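Local coordinates for protein diadenosine tetraphosphatase, putative (Trypanosoma brucei, PDB 2QJC) that probably hydrolyses phosphoester or phosphoanhydride bonds, perhaps those of diadenosine tetraphosphate, at a centre that binds two manganese ions, at residues Val137-Pro149 and Glu155-Lys167. Residues are numbered along the deposited sequence; the frame is centred on the assembly and turned at random.
With MN (manganese (II) ion), chain C; PO4 (phosphate ion), chain D.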
loop_
_atom_site.group_PDB
_atom_site.type_symbol
_atom_site.label_atom_id
_atom_site.label_comp_id
_atom_site.label_asym_id
_atom_site.label_seq_id
_atom_site.Cartn_x
_atom_site.Cartn_y
_atom_site.Cartn_z
ATOM N N VAL A 137 9.643 -5.644 -9.300
ATOM C CA VAL A 137 8.443 -5.380 -8.507
ATOM C C VAL A 137 7.854 -3.988 -8.758
ATOM O O VAL A 137 8.565 -3.064 -9.154
ATOM C CB VAL A 137 8.773 -5.532 -6.987
ATOM C CG1 VAL A 137 7.767 -4.771 -6.130
ATOM C CG2 VAL A 137 8.768 -7.005 -6.605
HETATM N N MSE A 138 6.546 -3.854 -8.540
HETATM C CA MSE A 138 5.848 -2.572 -8.672
HETATM C C MSE A 138 4.818 -2.460 -7.538
HETATM O O MSE A 138 4.033 -3.389 -7.293
HETATM C CB MSE A 138 5.148 -2.442 -10.032
HETATM C CG MSE A 138 6.109 -2.334 -11.222
HETATM SE SE MSE A 138 5.340 -1.500 -12.816
HETATM C CE MSE A 138 4.033 -2.833 -13.288
ATOM N N VAL A 139 4.824 -1.327 -6.844
ATOM C CA VAL A 139 3.916 -1.112 -5.723
ATOM C C VAL A 139 2.843 -0.061 -6.015
ATOM O O VAL A 139 3.148 1.037 -6.483
ATOM C CB VAL A 139 4.727 -0.679 -4.446
ATOM C CG1 VAL A 139 3.801 -0.528 -3.243
ATOM C CG2 VAL A 139 5.817 -1.700 -4.144
ATOM N N ALA A 140 1.588 -0.419 -5.752
ATOM C CA ALA A 140 0.439 0.473 -5.919
ATOM C C ALA A 140 -0.491 0.147 -4.739
ATOM O O ALA A 140 -0.434 -0.951 -4.192
ATOM C CB ALA A 140 -0.269 0.212 -7.259
ATOM N N HIS A 141 -1.346 1.084 -4.344
ATOM C CA HIS A 141 -2.215 0.838 -3.195
ATOM C C HIS A 141 -3.289 -0.234 -3.386
ATOM O O HIS A 141 -3.415 -1.144 -2.555
ATOM C CB HIS A 141 -2.876 2.143 -2.721
ATOM C CG HIS A 141 -3.818 1.946 -1.576
ATOM N ND1 HIS A 141 -3.402 1.504 -0.336
ATOM C CD2 HIS A 141 -5.166 2.054 -1.503
ATOM C CE1 HIS A 141 -4.453 1.343 0.449
ATOM N NE2 HIS A 141 -5.535 1.668 -0.235
ATOM N N ALA A 142 -4.061 -0.132 -4.465
ATOM C CA ALA A 142 -5.129 -1.097 -4.732
ATOM C C ALA A 142 -4.822 -2.012 -5.913
ATOM O O ALA A 142 -5.192 -3.189 -5.911
ATOM C CB ALA A 142 -6.460 -0.360 -4.974
ATOM N N GLY A 143 -4.155 -1.473 -6.926
ATOM C CA GLY A 143 -3.831 -2.291 -8.085
ATOM C C GLY A 143 -3.447 -1.470 -9.295
ATOM O O GLY A 143 -3.228 -0.263 -9.188
ATOM N N LEU A 144 -3.346 -2.130 -10.445
ATOM C CA LEU A 144 -3.009 -1.460 -11.699
ATOM C C LEU A 144 -3.965 -1.953 -12.782
ATOM O O LEU A 144 -4.353 -3.120 -12.790
ATOM C CB LEU A 144 -1.572 -1.781 -12.115
ATOM C CG LEU A 144 -0.427 -1.256 -11.238
ATOM C CD1 LEU A 144 0.891 -1.824 -11.741
ATOM C CD2 LEU A 144 -0.392 0.268 -11.279
ATOM N N HIS A 145 -4.364 -1.069 -13.687
ATOM C CA HIS A 145 -5.253 -1.491 -14.765
ATOM C C HIS A 145 -4.373 -2.261 -15.751
ATOM O O HIS A 145 -3.431 -1.710 -16.322
ATOM C CB HIS A 145 -5.905 -0.283 -15.440
ATOM C CG HIS A 145 -7.060 -0.644 -16.320
ATOM N ND1 HIS A 145 -6.933 -1.479 -17.411
ATOM C CD2 HIS A 145 -8.374 -0.325 -16.243
ATOM C CE1 HIS A 145 -8.118 -1.659 -17.966
ATOM N NE2 HIS A 145 -9.009 -0.971 -17.276
ATOM N N PRO A 146 -4.667 -3.555 -15.957
ATOM C CA PRO A 146 -3.894 -4.407 -16.869
ATOM C C PRO A 146 -3.912 -4.045 -18.349
ATOM O O PRO A 146 -3.267 -4.720 -19.152
ATOM C CB PRO A 146 -4.471 -5.794 -16.610
ATOM C CG PRO A 146 -5.913 -5.484 -16.297
ATOM C CD PRO A 146 -5.793 -4.302 -15.371
ATOM N N GLN A 147 -4.631 -2.991 -18.724
ATOM C CA GLN A 147 -4.682 -2.609 -20.134
ATOM C C GLN A 147 -4.158 -1.202 -20.385
ATOM O O GLN A 147 -4.242 -0.691 -21.505
ATOM C CB GLN A 147 -6.116 -2.741 -20.677
ATOM C CG GLN A 147 -6.711 -4.130 -20.491
ATOM C CD GLN A 147 -8.081 -4.289 -21.138
ATOM O OE1 GLN A 147 -8.949 -3.420 -21.016
ATOM N NE2 GLN A 147 -8.288 -5.416 -21.812
ATOM N N ARG A 148 -3.617 -0.576 -19.346
ATOM C CA ARG A 148 -3.063 0.770 -19.475
ATOM C C ARG A 148 -1.577 0.757 -19.125
ATOM O O ARG A 148 -1.140 -0.018 -18.270
ATOM C CB ARG A 148 -3.761 1.756 -18.534
ATOM C CG ARG A 148 -5.283 1.775 -18.590
ATOM C CD ARG A 148 -5.803 2.836 -17.628
ATOM N NE ARG A 148 -7.240 2.733 -17.383
ATOM C CZ ARG A 148 -8.182 3.073 -18.258
ATOM N NH1 ARG A 148 -7.851 3.541 -19.452
ATOM N NH2 ARG A 148 -9.460 2.946 -17.933
ATOM N N PRO A 149 -0.784 1.605 -19.800
ATOM C CA PRO A 149 0.655 1.695 -19.547
ATOM C C PRO A 149 0.871 2.186 -18.116
ATOM O O PRO A 149 0.098 3.007 -17.613
ATOM C CB PRO A 149 1.124 2.723 -20.582
ATOM C CG PRO A 149 0.178 2.508 -21.725
ATOM C CD PRO A 149 -1.150 2.378 -21.002
ATOM N N GLU A 155 -5.401 7.785 -10.946
ATOM C CA GLU A 155 -5.417 7.836 -9.490
ATOM C C GLU A 155 -6.586 7.144 -8.793
ATOM O O GLU A 155 -6.384 6.382 -7.838
ATOM C CB GLU A 155 -5.335 9.298 -9.038
ATOM C CG GLU A 155 -5.670 9.525 -7.575
ATOM C CD GLU A 155 -5.264 10.904 -7.102
ATOM O OE1 GLU A 155 -5.295 11.845 -7.928
ATOM O OE2 GLU A 155 -4.925 11.048 -5.904
ATOM N N ASP A 156 -7.806 7.409 -9.252
ATOM C CA ASP A 156 -8.980 6.795 -8.647
ATOM C C ASP A 156 -8.906 5.266 -8.731
ATOM O O ASP A 156 -9.218 4.567 -7.765
ATOM C CB ASP A 156 -10.257 7.320 -9.322
ATOM C CG ASP A 156 -10.322 6.999 -10.814
ATOM O OD1 ASP A 156 -9.337 7.255 -11.534
ATOM O OD2 ASP A 156 -11.372 6.502 -11.270
ATOM N N GLU A 157 -8.469 4.753 -9.877
ATOM C CA GLU A 157 -8.353 3.313 -10.074
ATOM C C GLU A 157 -7.226 2.694 -9.245
ATOM O O GLU A 157 -7.444 1.715 -8.536
ATOM C CB GLU A 157 -8.124 2.986 -11.558
ATOM C CG GLU A 157 -9.083 3.693 -12.523
ATOM C CD GLU A 157 -8.917 3.234 -13.968
ATOM O OE1 GLU A 157 -7.842 2.696 -14.309
ATOM O OE2 GLU A 157 -9.861 3.421 -14.768
ATOM N N VAL A 158 -6.026 3.267 -9.316
ATOM C CA VAL A 158 -4.894 2.719 -8.573
ATOM C C VAL A 158 -5.020 2.782 -7.051
ATOM O O VAL A 158 -4.293 2.090 -6.337
ATOM C CB VAL A 158 -3.556 3.393 -8.996
ATOM C CG1 VAL A 158 -3.281 3.125 -10.478
ATOM C CG2 VAL A 158 -3.616 4.887 -8.721
ATOM N N THR A 159 -5.945 3.586 -6.544
ATOM C CA THR A 159 -6.107 3.679 -5.092
ATOM C C THR A 159 -7.389 3.059 -4.545
ATOM O O THR A 159 -7.546 2.958 -3.321
ATOM C CB THR A 159 -6.046 5.147 -4.594
ATOM O OG1 THR A 159 -7.047 5.929 -5.257
ATOM C CG2 THR A 159 -4.674 5.743 -4.855
ATOM N N THR A 160 -8.295 2.634 -5.426
ATOM C CA THR A 160 -9.565 2.056 -4.961
ATOM C C THR A 160 -10.079 0.774 -5.625
ATOM O O THR A 160 -11.048 0.184 -5.140
ATOM C CB THR A 160 -10.735 3.078 -5.092
ATOM O OG1 THR A 160 -11.075 3.233 -6.475
ATOM C CG2 THR A 160 -10.350 4.435 -4.524
HETATM N N MSE A 161 -9.458 0.329 -6.713
HETATM C CA MSE A 161 -9.975 -0.851 -7.417
HETATM C C MSE A 161 -9.955 -2.195 -6.683
HETATM O O MSE A 161 -8.982 -2.545 -6.009
HETATM C CB MSE A 161 -9.272 -1.008 -8.777
HETATM C CG MSE A 161 -7.904 -1.691 -8.724
HETATM SE SE MSE A 161 -7.010 -1.735 -10.462
HETATM C CE MSE A 161 -8.163 -2.946 -11.411
ATOM N N ARG A 162 -11.051 -2.940 -6.827
ATOM C CA ARG A 162 -11.185 -4.269 -6.234
ATOM C C ARG A 162 -11.529 -5.270 -7.342
ATOM O O ARG A 162 -11.049 -6.414 -7.351
ATOM C CB ARG A 162 -12.300 -4.291 -5.185
ATOM C CG ARG A 162 -12.014 -3.498 -3.925
ATOM C CD ARG A 162 -13.276 -3.383 -3.071
ATOM N NE ARG A 162 -13.225 -2.248 -2.143
ATOM C CZ ARG A 162 -12.605 -2.271 -0.971
ATOM N NH1 ARG A 162 -11.979 -3.369 -0.569
ATOM N NH2 ARG A 162 -12.617 -1.194 -0.197
ATOM N N ASN A 163 -12.344 -4.811 -8.287
ATOM C CA ASN A 163 -12.808 -5.634 -9.392
ATOM C C ASN A 163 -12.597 -5.043 -10.791
ATOM O O ASN A 163 -12.385 -3.844 -10.963
ATOM C CB ASN A 163 -14.307 -5.923 -9.204
ATOM C CG ASN A 163 -14.578 -7.054 -8.215
ATOM O OD1 ASN A 163 -13.769 -7.336 -7.331
ATOM N ND2 ASN A 163 -15.732 -7.704 -8.363
ATOM N N LEU A 164 -12.669 -5.922 -11.787
ATOM C CA LEU A 164 -12.552 -5.558 -13.198
ATOM C C LEU A 164 -13.713 -6.266 -13.915
ATOM O O LEU A 164 -13.883 -7.494 -13.806
ATOM C CB LEU A 164 -11.206 -6.018 -13.776
ATOM C CG LEU A 164 -9.985 -5.133 -13.484
ATOM C CD1 LEU A 164 -8.702 -5.888 -13.837
ATOM C CD2 LEU A 164 -10.090 -3.835 -14.269
ATOM N N ILE A 165 -14.509 -5.480 -14.634
ATOM C CA ILE A 165 -15.670 -5.996 -15.350
ATOM C C ILE A 165 -15.513 -5.839 -16.858
ATOM O O ILE A 165 -15.192 -4.752 -17.349
ATOM C CB ILE A 165 -16.950 -5.240 -14.949
ATOM C CG1 ILE A 165 -17.032 -5.113 -13.426
ATOM C CG2 ILE A 165 -18.168 -5.970 -15.500
ATOM C CD1 ILE A 165 -18.155 -4.221 -12.950
ATOM N N GLU A 166 -15.758 -6.920 -17.588
ATOM C CA GLU A 166 -15.649 -6.886 -19.041
ATOM C C GLU A 166 -16.762 -6.013 -19.594
ATOM O O GLU A 166 -17.939 -6.341 -19.463
ATOM C CB GLU A 166 -15.750 -8.302 -19.619
ATOM C CG GLU A 166 -14.769 -9.283 -18.991
ATOM C CD GLU A 166 -14.669 -10.593 -19.749
ATOM O OE1 GLU A 166 -14.211 -10.570 -20.912
ATOM O OE2 GLU A 166 -15.046 -11.642 -19.183
ATOM N N LYS A 167 -16.378 -4.891 -20.197
ATOM C CA LYS A 167 -17.324 -3.941 -20.777
ATOM C C LYS A 167 -16.598 -2.785 -21.455
ATOM O O LYS A 167 -16.012 -1.929 -20.791
ATOM C CB LYS A 167 -18.261 -3.390 -19.695
ATOM C CG LYS A 167 -17.564 -3.032 -18.392
ATOM C CD LYS A 167 -18.434 -2.168 -17.489
ATOM C CE LYS A 167 -18.554 -0.749 -18.032
ATOM N NZ LYS A 167 -19.150 0.182 -17.034
HETATM MN MN MN C . -7.618 1.524 0.832
HETATM P P PO4 D . -10.214 0.030 3.133
HETATM O O1 PO4 D . -10.107 -1.077 4.320
HETATM O O2 PO4 D . -10.688 -0.723 1.819
HETATM O O3 PO4 D . -11.258 1.101 3.557
HETATM O O4 PO4 D . -8.809 0.655 2.902
HETATM O O HOH W 1 -7.323 -4.169 -4.608
#
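Ala142 and Val158 mark the tight end of this contact: Ala142 N donates to Val158 O at 2.9 Å with an N-H...O angle of 160°, and the Ala142 methyl packs on the backbone of Thr159 to Met161, its CB 3.5 Å from Met161 O. Next along the chain, Gly143 O receives a CA-H...O contact from Val158. The Met161 chain leaves with CG between the backbone N and the carbonyl carbon (chi1 82°) and runs extended to SE, which comes 3.7 Å from Leu144 N and covers the Gly143-Leu144 peptide. A water donates to both Ala142 O and Met161 O, a further, water-mediated link. The placement fits the metallophosphatase fold of the calcineurin-like family, in which metal ligands sit at the ends of sheet strands: His141 lies at the C-terminal end of strand 137-140 and binds manganese through NE2 at 2.3 Å, while its ND1 is held by Val53 O and its CD2 edge lies 3.1 Å from Thr159 O. Arg162, salt-bridged to Asp205, donates through NH2 to a phosphate oxygen, O2, at 2.8 Å. Away from the metal lies the rim, where Pro146, Arg148 and Glu157 are partly exposed. There Arg148 grips Glu157 side-on, NE to OE1 at 3.1 Å and NH2 to OE2 at 3.2 Å, with guanidinium and carboxylate planes 42° apart. Buried behind this salt bridge, His145 bonds through NE2 to Leu177 O; Leu164 CD2 approaches its ring obliquely, and Arg148 CZ lies above the rim of a ring face.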